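FOKI restriction endonuclease (Planomicrobium okeanokoites, PDB 2FOK) cleaves double-stranded DNA as a metal-dependent type IIS restriction endonuclease, pairing DNA-recognition subdomains of the helix-turn-helix clan with a cleavage domain of the PD-(D/E)XK clan. Local coordinates at residues E70-G75 with G109-A114; A82-D85 with Q89-I92; Q493-H498 with K506-S511; D202-A207 with E214-W219. All coordinates share one frame; numbering follows the deposited sequence.

Interaction 1: residues E70-G75 with G109-A114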
loop_
_atom_site.group_PDB
_atom_site.type_symbol
_atom_site.label_atom_id
_atom_site.label_comp_id
_atom_site.label_asym_id
_atom_site.label_seq_id
_atom_site.Cartn_x
_atom_site.Cartn_y
_atom_site.Cartn_z
ATOM N N GLU A 70 -14.852 -5.934 22.901
ATOM C CA GLU A 70 -15.695 -4.972 23.615
ATOM C C GLU A 70 -15.750 -3.602 22.918
ATOM O O GLU A 70 -16.783 -2.934 22.922
ATOM C CB GLU A 70 -15.185 -4.799 25.054
ATOM C CG GLU A 70 -15.551 -5.931 26.002
ATOM C CD GLU A 70 -14.508 -6.143 27.091
ATOM O OE1 GLU A 70 -13.659 -5.249 27.293
ATOM O OE2 GLU A 70 -14.532 -7.202 27.752
ATOM N N LEU A 71 -14.632 -3.189 22.323
ATOM C CA LEU A 71 -14.544 -1.905 21.624
ATOM C C LEU A 71 -15.069 -1.924 20.183
ATOM O O LEU A 71 -15.797 -1.030 19.771
ATOM C CB LEU A 71 -13.089 -1.428 21.590
ATOM C CG LEU A 71 -12.496 -0.759 22.835
ATOM C CD1 LEU A 71 -10.980 -0.970 22.873
ATOM C CD2 LEU A 71 -12.818 0.712 22.802
ATOM N N VAL A 72 -14.690 -2.946 19.422
ATOM C CA VAL A 72 -15.081 -3.038 18.022
ATOM C C VAL A 72 -16.347 -3.836 17.712
ATOM O O VAL A 72 -17.126 -3.458 16.829
ATOM C CB VAL A 72 -13.889 -3.582 17.191
ATOM C CG1 VAL A 72 -14.326 -3.943 15.779
ATOM C CG2 VAL A 72 -12.791 -2.525 17.153
ATOM N N GLY A 73 -16.561 -4.924 18.441
ATOM C CA GLY A 73 -17.734 -5.736 18.207
ATOM C C GLY A 73 -17.693 -6.412 16.855
ATOM O O GLY A 73 -16.629 -6.558 16.258
ATOM N N THR A 74 -18.866 -6.810 16.367
ATOM C CA THR A 74 -19.001 -7.493 15.087
ATOM C C THR A 74 -20.004 -6.771 14.188
ATOM O O THR A 74 -20.816 -5.989 14.666
ATOM C CB THR A 74 -19.513 -8.928 15.291
ATOM O OG1 THR A 74 -20.729 -8.892 16.054
ATOM C CG2 THR A 74 -18.486 -9.764 16.029
ATOM N N GLY A 75 -19.950 -7.050 12.888
ATOM C CA GLY A 75 -20.876 -6.421 11.962
ATOM C C GLY A 75 -21.389 -7.415 10.943
ATOM O O GLY A 75 -21.028 -8.588 10.992
ATOM N N GLY A 109 -10.964 1.782 12.490
ATOM C CA GLY A 109 -10.052 2.811 12.030
ATOM C C GLY A 109 -9.719 3.731 13.193
ATOM O O GLY A 109 -8.561 4.077 13.418
ATOM N N PHE A 110 -10.756 4.117 13.934
ATOM C CA PHE A 110 -10.632 4.992 15.093
ATOM C C PHE A 110 -9.771 4.348 16.179
ATOM O O PHE A 110 -9.023 5.031 16.868
ATOM C CB PHE A 110 -12.025 5.302 15.659
ATOM C CG PHE A 110 -12.685 6.502 15.035
ATOM C CD1 PHE A 110 -12.118 7.768 15.157
ATOM C CD2 PHE A 110 -13.868 6.366 14.320
ATOM C CE1 PHE A 110 -12.723 8.882 14.575
ATOM C CE2 PHE A 110 -14.475 7.466 13.738
ATOM C CZ PHE A 110 -13.900 8.732 13.866
ATOM N N LEU A 111 -9.894 3.037 16.347
ATOM C CA LEU A 111 -9.087 2.333 17.344
ATOM C C LEU A 111 -7.626 2.378 16.883
ATOM O O LEU A 111 -6.713 2.688 17.658
ATOM C CB LEU A 111 -9.562 0.876 17.473
ATOM C CG LEU A 111 -8.832 -0.048 18.458
ATOM C CD1 LEU A 111 -9.823 -0.664 19.414
ATOM C CD2 LEU A 111 -8.094 -1.134 17.707
ATOM N N ARG A 112 -7.424 2.077 15.602
ATOM C CA ARG A 112 -6.105 2.065 14.983
ATOM C C ARG A 112 -5.480 3.451 15.029
ATOM O O ARG A 112 -4.268 3.589 15.205
ATOM C CB ARG A 112 -6.213 1.566 13.534
ATOM C CG ARG A 112 -6.413 0.051 13.433
ATOM C CD ARG A 112 -6.768 -0.419 12.024
ATOM N NE ARG A 112 -5.606 -0.402 11.139
ATOM C CZ ARG A 112 -5.343 -1.315 10.206
ATOM N NH1 ARG A 112 -6.159 -2.348 10.012
ATOM N NH2 ARG A 112 -4.250 -1.193 9.463
ATOM N N TRP A 113 -6.317 4.473 14.881
ATOM C CA TRP A 113 -5.877 5.860 14.916
ATOM C C TRP A 113 -5.439 6.277 16.341
ATOM O O TRP A 113 -4.348 6.802 16.533
ATOM C CB TRP A 113 -7.020 6.738 14.409
ATOM C CG TRP A 113 -6.684 8.165 14.106
ATOM C CD1 TRP A 113 -5.449 8.746 14.105
ATOM C CD2 TRP A 113 -7.622 9.207 13.779
ATOM N NE1 TRP A 113 -5.559 10.094 13.797
ATOM C CE2 TRP A 113 -6.882 10.397 13.593
ATOM C CE3 TRP A 113 -9.020 9.247 13.627
ATOM C CZ2 TRP A 113 -7.492 11.614 13.260
ATOM C CZ3 TRP A 113 -9.628 10.460 13.295
ATOM C CH2 TRP A 113 -8.864 11.623 13.116
ATOM N N ALA A 114 -6.278 6.025 17.339
ATOM C CA ALA A 114 -5.950 6.375 18.725
ATOM C C ALA A 114 -4.658 5.692 19.148
ATOM O O ALA A 114 -3.793 6.293 19.776
ATOM C CB ALA A 114 -7.072 5.955 19.644
#
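Leu111 sets its CG anti to the backbone N (chi1 179°), which sends the isobutyl group away from helix 104-116 toward Leu71 and Val72 at the end of helix 68-72. Leu71 turns its CG anti to its own carbonyl carbon (chi1 -80°), and Val72 places CG2 in the same relation, CG1 being anti to the N. The result is an apolar helix-helix contact inside the first recognition subdomain, which belongs to the helix-turn-helix clan of DNA-binding folds. The helices are not tightly apposed: the nearest CA pair, Val72 and Leu111, is 8.1 Å apart, and side chains alone bridge the distance. The Leu111 side chain crosses both partners at about a right angle rather than lying alongside either. Only about 108 Å² is buried between the segments, but all three touching residues are buried in the whole fold. Ile88 of helix 87-91 and Phe129 of strand 128-131 each touch both Leu71 and Leu111, while Phe27 reaches Leu71 and Phe8 reaches Leu111. Helix 68-72 stops directly after the contact, where Gly73 leaves helical geometry with a positive phi of 67°. On helix 104-116, Trp113 stacks on Trp233 and meets Phe17 edge-to-face, so this helix has partners beyond helix 68-72. The touching atoms converge on one methyl: Leu111 CD1 lies 3.7 Å from Leu71 CD1, 4.0 Å from Leu71 CB and 4.2 Å from Val72 CG2.

Interaction 2: residues A82-D85 with Q89-I92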
loop_
_atom_site.group_PDB
_atom_site.type_symbol
_atom_site.label_atom_id
_atom_site.label_comp_id
_atom_site.label_asym_id
_atom_site.label_seq_id
_atom_site.Cartn_x
_atom_site.Cartn_y
_atom_site.Cartn_z
ATOM N N ALA A 82 -26.994 -3.926 10.643
ATOM C CA ALA A 82 -26.424 -4.540 11.880
ATOM C C ALA A 82 -26.727 -3.657 13.079
ATOM O O ALA A 82 -26.909 -2.450 12.942
ATOM C CB ALA A 82 -24.915 -4.729 11.735
ATOM N N PRO A 83 -26.804 -4.254 14.275
ATOM C CA PRO A 83 -27.090 -3.500 15.496
ATOM C C PRO A 83 -25.821 -2.925 16.129
ATOM O O PRO A 83 -24.735 -3.029 15.554
ATOM C CB PRO A 83 -27.768 -4.528 16.402
ATOM C CG PRO A 83 -27.495 -5.886 15.764
ATOM C CD PRO A 83 -26.649 -5.688 14.546
ATOM N N CYS A 84 -25.967 -2.299 17.294
ATOM C CA CYS A 84 -24.823 -1.739 18.006
ATOM C C CYS A 84 -24.199 -2.914 18.751
ATOM O O CYS A 84 -24.866 -3.586 19.531
ATOM C CB CYS A 84 -25.272 -0.659 18.994
ATOM S SG CYS A 84 -24.094 0.698 19.267
ATOM N N ASP A 85 -22.918 -3.162 18.504
ATOM C CA ASP A 85 -22.220 -4.277 19.127
ATOM C C ASP A 85 -21.123 -3.878 20.125
ATOM O O ASP A 85 -20.527 -4.750 20.768
ATOM C CB ASP A 85 -21.604 -5.158 18.028
ATOM C CG ASP A 85 -21.472 -6.611 18.447
ATOM O OD1 ASP A 85 -22.495 -7.326 18.443
ATOM O OD2 ASP A 85 -20.343 -7.040 18.784
ATOM N N GLN A 89 -18.545 1.804 18.723
ATOM C CA GLN A 89 -19.719 1.882 17.873
ATOM C C GLN A 89 -20.722 2.883 18.441
ATOM O O GLN A 89 -21.193 3.762 17.725
ATOM C CB GLN A 89 -20.378 0.503 17.752
ATOM C CG GLN A 89 -19.830 -0.374 16.631
ATOM C CD GLN A 89 -20.563 -1.704 16.517
ATOM O OE1 GLN A 89 -21.789 -1.770 16.638
ATOM N NE2 GLN A 89 -19.811 -2.770 16.279
ATOM N N ALA A 90 -21.017 2.761 19.735
ATOM C CA ALA A 90 -21.988 3.623 20.406
ATOM C C ALA A 90 -21.550 5.039 20.786
ATOM O O ALA A 90 -22.400 5.901 21.013
ATOM C CB ALA A 90 -22.533 2.915 21.647
ATOM N N THR A 91 -20.248 5.297 20.879
ATOM C CA THR A 91 -19.819 6.646 21.255
ATOM C C THR A 91 -19.697 7.558 20.048
ATOM O O THR A 91 -19.551 8.778 20.186
ATOM C CB THR A 91 -18.475 6.646 22.048
ATOM O OG1 THR A 91 -17.404 7.058 21.197
ATOM C CG2 THR A 91 -18.175 5.280 22.609
ATOM N N ILE A 92 -19.783 6.972 18.862
ATOM C CA ILE A 92 -19.685 7.747 17.634
ATOM C C ILE A 92 -20.909 7.535 16.745
ATOM O O ILE A 92 -21.205 6.407 16.349
ATOM C CB ILE A 92 -18.424 7.363 16.827
ATOM C CG1 ILE A 92 -17.151 7.769 17.586
ATOM C CG2 ILE A 92 -18.490 7.999 15.437
ATOM C CD1 ILE A 92 -17.176 9.170 18.178
#
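Gln89 carries the polar part of this contact, reaching from helix 87-91 back to the loop that leads into it. Its chain is extended beyond CG (chi2 -177°), and OE1 accepts a hydrogen bond from the backbone N of Asp85 at 2.6 Å. The N-H points almost straight at the oxygen (168°), yet the donor stands 48° out of the amide plane, above the carbonyl rather than on a lone pair. The other end of the amide, NE2, donates to Val72 O, so both polar atoms are engaged, which should hold the amide in one rotation.

Van der Waals contacts fill in around this bond. Asp85 CB packs 3.5 Å from Gln89 NE2, and Cys84 SG rests 3.6 Å from Ala90 CB and 4.0 Å from Gln89 CB. Cys84 also touches Val46 and Tyr101, which places the thiol in the buried interior of the recognition subdomain.

Replacing Gln89 by alanine is likely to leave the Asp85 N-H and Val72 O without these partners and to release the loop's tie to the helix. One buried carboxamide, acting as acceptor on one side and donor on the other, thus ties the loop before helix 87-91 to the end of helix 68-72.

Interaction 3: residues Q493-H498 with K506-S511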
loop_
_atom_site.group_PDB
_atom_site.type_symbol
_atom_site.label_atom_id
_atom_site.label_comp_id
_atom_site.label_asym_id
_atom_site.label_seq_id
_atom_site.Cartn_x
_atom_site.Cartn_y
_atom_site.Cartn_z
ATOM N N GLN A 493 -7.506 -4.471 -36.240
ATOM C CA GLN A 493 -7.435 -4.924 -37.612
ATOM C C GLN A 493 -8.445 -4.092 -38.392
ATOM O O GLN A 493 -8.085 -3.444 -39.365
ATOM C CB GLN A 493 -7.789 -6.405 -37.727
ATOM C CG GLN A 493 -6.620 -7.350 -37.470
ATOM C CD GLN A 493 -7.071 -8.779 -37.309
ATOM O OE1 GLN A 493 -8.271 -9.062 -37.305
ATOM N NE2 GLN A 493 -6.121 -9.692 -37.173
ATOM N N THR A 494 -9.701 -4.093 -37.940
ATOM C CA THR A 494 -10.759 -3.347 -38.620
ATOM C C THR A 494 -10.605 -1.846 -38.466
ATOM O O THR A 494 -10.749 -1.106 -39.436
ATOM C CB THR A 494 -12.162 -3.763 -38.119
ATOM O OG1 THR A 494 -12.392 -3.232 -36.805
ATOM C CG2 THR A 494 -12.276 -5.286 -38.080
ATOM N N ARG A 495 -10.318 -1.407 -37.242
ATOM C CA ARG A 495 -10.124 0.009 -36.932
ATOM C C ARG A 495 -11.251 0.945 -37.382
ATOM O O ARG A 495 -11.016 1.937 -38.064
ATOM C CB ARG A 495 -8.781 0.472 -37.503
ATOM C CG ARG A 495 -7.601 -0.147 -36.771
ATOM C CD ARG A 495 -6.246 0.234 -37.357
ATOM N NE ARG A 495 -5.178 -0.387 -36.578
ATOM C CZ ARG A 495 -3.895 -0.056 -36.647
ATOM N NH1 ARG A 495 -3.499 0.903 -37.466
ATOM N NH2 ARG A 495 -3.006 -0.684 -35.892
ATOM N N ASN A 496 -12.475 0.632 -36.974
ATOM C CA ASN A 496 -13.645 1.446 -37.324
ATOM C C ASN A 496 -13.987 2.327 -36.124
ATOM O O ASN A 496 -14.231 1.832 -35.035
ATOM C CB ASN A 496 -14.832 0.524 -37.657
ATOM C CG ASN A 496 -15.926 1.211 -38.470
ATOM O OD1 ASN A 496 -16.192 2.407 -38.321
ATOM N ND2 ASN A 496 -16.574 0.439 -39.332
ATOM N N LYS A 497 -14.014 3.633 -36.339
ATOM C CA LYS A 497 -14.307 4.604 -35.293
ATOM C C LYS A 497 -15.751 4.548 -34.790
ATOM O O LYS A 497 -16.081 5.127 -33.750
ATOM C CB LYS A 497 -14.001 6.014 -35.809
ATOM C CG LYS A 497 -12.621 6.160 -36.437
ATOM C CD LYS A 497 -12.517 5.507 -37.823
ATOM C CE LYS A 497 -11.154 4.841 -38.031
ATOM N NZ LYS A 497 -10.009 5.548 -37.364
ATOM N N HIS A 498 -16.615 3.869 -35.530
ATOM C CA HIS A 498 -18.009 3.757 -35.123
ATOM C C HIS A 498 -18.132 2.601 -34.146
ATOM O O HIS A 498 -18.845 2.692 -33.142
ATOM C CB HIS A 498 -18.897 3.549 -36.352
ATOM C CG HIS A 498 -18.980 4.758 -37.234
ATOM N ND1 HIS A 498 -19.385 4.699 -38.549
ATOM C CD2 HIS A 498 -18.707 6.062 -36.983
ATOM C CE1 HIS A 498 -19.358 5.912 -39.071
ATOM N NE2 HIS A 498 -18.951 6.758 -38.142
ATOM N N LYS A 506 -4.639 3.884 -32.184
ATOM C CA LYS A 506 -3.772 4.977 -32.632
ATOM C C LYS A 506 -2.464 5.020 -31.845
ATOM O O LYS A 506 -1.484 5.643 -32.255
ATOM C CB LYS A 506 -4.502 6.316 -32.500
ATOM C CG LYS A 506 -5.676 6.460 -33.457
ATOM C CD LYS A 506 -6.122 7.904 -33.571
ATOM C CE LYS A 506 -5.942 8.411 -34.992
ATOM N NZ LYS A 506 -6.522 7.474 -36.001
ATOM N N VAL A 507 -2.458 4.356 -30.704
ATOM C CA VAL A 507 -1.275 4.306 -29.876
ATOM C C VAL A 507 -0.101 3.795 -30.717
ATOM O O VAL A 507 1.030 4.249 -30.570
ATOM C CB VAL A 507 -1.523 3.367 -28.671
ATOM C CG1 VAL A 507 -1.602 1.916 -29.149
ATOM C CG2 VAL A 507 -0.435 3.548 -27.632
ATOM N N TYR A 508 -0.388 2.874 -31.626
ATOM C CA TYR A 508 0.641 2.272 -32.474
ATOM C C TYR A 508 1.110 3.123 -33.654
ATOM O O TYR A 508 0.354 3.932 -34.187
ATOM C CB TYR A 508 0.149 0.932 -33.036
ATOM C CG TYR A 508 -0.198 -0.130 -32.014
ATOM C CD1 TYR A 508 0.782 -0.693 -31.189
ATOM C CD2 TYR A 508 -1.502 -0.628 -31.924
ATOM C CE1 TYR A 508 0.472 -1.732 -30.311
ATOM C CE2 TYR A 508 -1.823 -1.668 -31.045
ATOM C CZ TYR A 508 -0.834 -2.217 -30.248
ATOM O OH TYR A 508 -1.154 -3.267 -29.415
ATOM N N PRO A 509 2.381 2.957 -34.061
ATOM C CA PRO A 509 2.931 3.707 -35.195
ATOM C C PRO A 509 2.292 3.057 -36.419
ATOM O O PRO A 509 2.147 1.836 -36.448
ATOM C CB PRO A 509 4.439 3.433 -35.129
ATOM C CG PRO A 509 4.674 2.777 -33.797
ATOM C CD PRO A 509 3.394 2.074 -33.458
ATOM N N SER A 510 1.911 3.856 -37.412
ATOM C CA SER A 510 1.248 3.330 -38.608
ATOM C C SER A 510 2.043 2.276 -39.358
ATOM O O SER A 510 1.471 1.398 -39.987
ATOM C CB SER A 510 0.893 4.472 -39.565
ATOM O OG SER A 510 -0.227 5.204 -39.089
ATOM N N SER A 511 3.364 2.363 -39.297
ATOM C CA SER A 511 4.202 1.404 -40.001
ATOM C C SER A 511 4.071 -0.017 -39.454
ATOM O O SER A 511 4.396 -0.980 -40.150
ATOM C CB SER A 511 5.659 1.842 -39.927
ATOM O OG SER A 511 5.841 2.814 -38.912
HETATM O O HOH W 1 -0.143 0.238 -36.963
#
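Arg495 stretches its side chain toward Tyr508, with chi2 and chi3 both close to 180°, until NH2 lies 4.2 Å from CD2 of the ring. The approach is oblique. NH2 also donates to water 1 at 3.2 Å, and that water, lying in the guanidinium plane at its edge, donates to Pro509 O at 2.8 Å. Asn492 OD1 takes a further bond from NH2, which ties the guanidinium back to the preceding helix, 479-494. Arg495 is the first residue to leave helical geometry, with a positive phi of 53°. Beyond it the chain folds into an Asx turn, where Asn496 OD1 accepts a hydrogen bond from the N of His498 at 3.2 Å. Alongside, Lys497 NZ comes within 4.2 Å of Lys506 NZ; the like charges are probably eased by Glu503, which forms a salt bridge with Lys497.

Tyr508 is the buried residue here: Val507 CG1 sits over one face, 3.7 Å above the plane and offset toward the rim. The contact joins the end of helix 479-494 to the loop before strand 515-521 in the cleavage domain, with Tyr508 packed on Ala452 and Tyr454 of strand 451-454 and met edge-to-face by Phe515 of strand 515-521.

Interaction 4: residues D202-A207 with E214-W219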
loop_
_atom_site.group_PDB
_atom_site.type_symbol
_atom_site.label_atom_id
_atom_site.label_comp_id
_atom_site.label_asym_id
_atom_site.label_seq_id
_atom_site.Cartn_x
_atom_site.Cartn_y
_atom_site.Cartn_z
ATOM N N ASP A 202 -2.652 9.844 -17.069
ATOM C CA ASP A 202 -3.017 9.485 -18.438
ATOM C C ASP A 202 -4.472 9.005 -18.485
ATOM O O ASP A 202 -5.214 9.298 -19.421
ATOM C CB ASP A 202 -2.107 8.359 -18.924
ATOM C CG ASP A 202 -1.175 8.795 -20.022
ATOM O OD1 ASP A 202 -1.662 9.355 -21.025
ATOM O OD2 ASP A 202 0.046 8.571 -19.885
ATOM N N THR A 203 -4.860 8.242 -17.471
ATOM C CA THR A 203 -6.207 7.712 -17.378
ATOM C C THR A 203 -7.164 8.845 -17.057
ATOM O O THR A 203 -8.346 8.779 -17.374
ATOM C CB THR A 203 -6.304 6.656 -16.267
ATOM O OG1 THR A 203 -5.439 5.563 -16.580
ATOM C CG2 THR A 203 -7.719 6.139 -16.134
ATOM N N LEU A 204 -6.633 9.881 -16.419
ATOM C CA LEU A 204 -7.413 11.050 -16.029
ATOM C C LEU A 204 -7.602 12.003 -17.203
ATOM O O LEU A 204 -8.673 12.580 -17.382
ATOM C CB LEU A 204 -6.706 11.775 -14.872
ATOM C CG LEU A 204 -7.283 13.098 -14.364
ATOM C CD1 LEU A 204 -8.751 12.922 -13.972
ATOM C CD2 LEU A 204 -6.468 13.568 -13.177
ATOM N N ALA A 205 -6.555 12.161 -18.003
ATOM C CA ALA A 205 -6.606 13.055 -19.149
ATOM C C ALA A 205 -7.567 12.578 -20.223
ATOM O O ALA A 205 -8.239 13.386 -20.850
ATOM C CB ALA A 205 -5.213 13.219 -19.743
ATOM N N ASN A 206 -7.633 11.269 -20.443
ATOM C CA ASN A 206 -8.512 10.731 -21.472
ATOM C C ASN A 206 -9.848 10.222 -20.942
ATOM O O ASN A 206 -10.555 9.482 -21.630
ATOM C CB ASN A 206 -7.785 9.628 -22.243
ATOM C CG ASN A 206 -7.984 8.254 -21.636
ATOM O OD1 ASN A 206 -7.773 7.242 -22.304
ATOM N ND2 ASN A 206 -8.387 8.205 -20.368
ATOM N N ALA A 207 -10.188 10.625 -19.723
ATOM C CA ALA A 207 -11.438 10.218 -19.095
ATOM C C ALA A 207 -12.540 11.257 -19.304
ATOM O O ALA A 207 -12.265 12.414 -19.611
ATOM C CB ALA A 207 -11.219 9.993 -17.605
ATOM N N GLU A 214 -13.747 10.828 -9.623
ATOM C CA GLU A 214 -13.561 9.526 -8.982
ATOM C C GLU A 214 -12.154 8.996 -9.209
ATOM O O GLU A 214 -11.599 8.320 -8.347
ATOM C CB GLU A 214 -14.577 8.521 -9.530
ATOM C CG GLU A 214 -14.298 7.075 -9.161
ATOM C CD GLU A 214 -14.885 6.687 -7.812
ATOM O OE1 GLU A 214 -15.605 7.512 -7.207
ATOM O OE2 GLU A 214 -14.629 5.554 -7.354
ATOM N N ILE A 215 -11.592 9.299 -10.381
ATOM C CA ILE A 215 -10.243 8.861 -10.744
ATOM C C ILE A 215 -9.186 9.701 -10.041
ATOM O O ILE A 215 -8.141 9.192 -9.633
ATOM C CB ILE A 215 -10.004 8.968 -12.278
ATOM C CG1 ILE A 215 -10.814 7.894 -13.004
ATOM C CG2 ILE A 215 -8.510 8.836 -12.597
ATOM C CD1 ILE A 215 -10.602 7.861 -14.517
ATOM N N ARG A 216 -9.469 10.991 -9.907
ATOM C CA ARG A 216 -8.547 11.922 -9.268
ATOM C C ARG A 216 -8.425 11.733 -7.762
ATOM O O ARG A 216 -7.427 12.151 -7.161
ATOM C CB ARG A 216 -8.985 13.362 -9.551
ATOM C CG ARG A 216 -8.029 14.421 -9.015
ATOM C CD ARG A 216 -8.282 15.770 -9.661
ATOM N NE ARG A 216 -9.704 16.091 -9.695
ATOM C CZ ARG A 216 -10.371 16.468 -10.781
ATOM N NH1 ARG A 216 -9.758 16.579 -11.953
ATOM N NH2 ARG A 216 -11.663 16.737 -10.691
ATOM N N ASN A 217 -9.426 11.103 -7.154
ATOM C CA ASN A 217 -9.430 10.918 -5.714
ATOM C C ASN A 217 -9.646 9.499 -5.178
ATOM O O ASN A 217 -9.265 9.224 -4.044
ATOM C CB ASN A 217 -10.480 11.833 -5.085
ATOM C CG ASN A 217 -10.305 13.290 -5.478
ATOM O OD1 ASN A 217 -9.271 13.899 -5.196
ATOM N ND2 ASN A 217 -11.315 13.857 -6.136
ATOM N N ASN A 218 -10.250 8.603 -5.959
ATOM C CA ASN A 218 -10.495 7.241 -5.480
ATOM C C ASN A 218 -9.655 6.169 -6.148
ATOM O O ASN A 218 -9.803 4.991 -5.836
ATOM C CB ASN A 218 -11.965 6.872 -5.644
ATOM C CG ASN A 218 -12.735 6.964 -4.346
ATOM O OD1 ASN A 218 -12.595 6.115 -3.459
ATOM N ND2 ASN A 218 -13.558 8.002 -4.224
ATOM N N TRP A 219 -8.798 6.583 -7.077
ATOM C CA TRP A 219 -7.904 5.679 -7.808
ATOM C C TRP A 219 -6.609 5.773 -7.033
ATOM O O TRP A 219 -5.864 6.742 -7.190
ATOM C CB TRP A 219 -7.647 6.211 -9.217
ATOM C CG TRP A 219 -8.015 5.308 -10.360
ATOM C CD1 TRP A 219 -7.160 4.761 -11.285
ATOM C CD2 TRP A 219 -9.334 4.968 -10.795
ATOM N NE1 TRP A 219 -7.871 4.117 -12.269
ATOM C CE2 TRP A 219 -9.205 4.229 -11.994
ATOM C CE3 TRP A 219 -10.613 5.224 -10.291
ATOM C CZ2 TRP A 219 -10.307 3.742 -12.694
ATOM C CZ3 TRP A 219 -11.707 4.743 -10.983
ATOM C CH2 TRP A 219 -11.548 4.009 -12.176
#
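Trp219 is met by Thr203, whose CG2 approaches the indole obliquely, 4.4 Å from NE1, while Ile215 CG1 of its own segment lies over one face of the indole, 3.7 Å above the plane and offset toward the rim. Arg422, from the cleavage domain, adds a cation-pi interaction with the same ring. The second flat group, the Arg216 guanidinium, is approached obliquely by Leu204 CD1, 4.3 Å from NH1.

Between these two groups Ile215 forms the centre of the contact. With chi2 at -177° its chain runs out straight, and CD1 reaches Thr203 CG2 at 3.7 Å and Ala207 CB at 3.8 Å. Thr203 and Ile215 cross at about a right angle, and the methyl of Thr203 faces across because CG2 is anti to the backbone N. The other branch, Ile215 CG2, packs 4.1 Å from Leu204 CB. The backbones come close here, with the CA atoms of Leu204 and Ile215 6.4 Å apart.

The contact joins the consecutive helices 197-205 and 209-218 of the second recognition subdomain, of the helix-turn-helix clan. Arg216 also touches Phe260 and Ile261 of strand 258-267. Thr203 touches His442 of strand 439-442, and Asn206 OD1 is hydrogen-bonded to Lys448 NZ, both in the cleavage domain.

The chemistry is thus divided: aliphatic carbons, most of them methyls, make the contact between the two segments, while Trp219, Thr203 and Asn206 also meet cleavage-domain residues. This is consistent with the recognition and cleavage domains resting against each other in the DNA-free enzyme.

In the fold
Interactions 1 and 2 share one recognition subdomain and touch: segment 70-75 touches both segments of interaction 2, so helices 68-72, 87-91 and 104-116 are bound together by an apolar contact and a polar one, both buried. Interaction 4 lies in the second recognition subdomain, about 32 Å from interaction 1 between centres; it is again mainly apolar but only partly buried. Interaction 3, in the cleavage domain, is the most open to solvent and relies on water and charged groups. Its nearest atoms are about 9 Å from interaction 4, whose Trp219 and Asn206 reach cleavage-domain residues, whereas the nearest atoms of interactions 3 and 1 are about 38 Å apart.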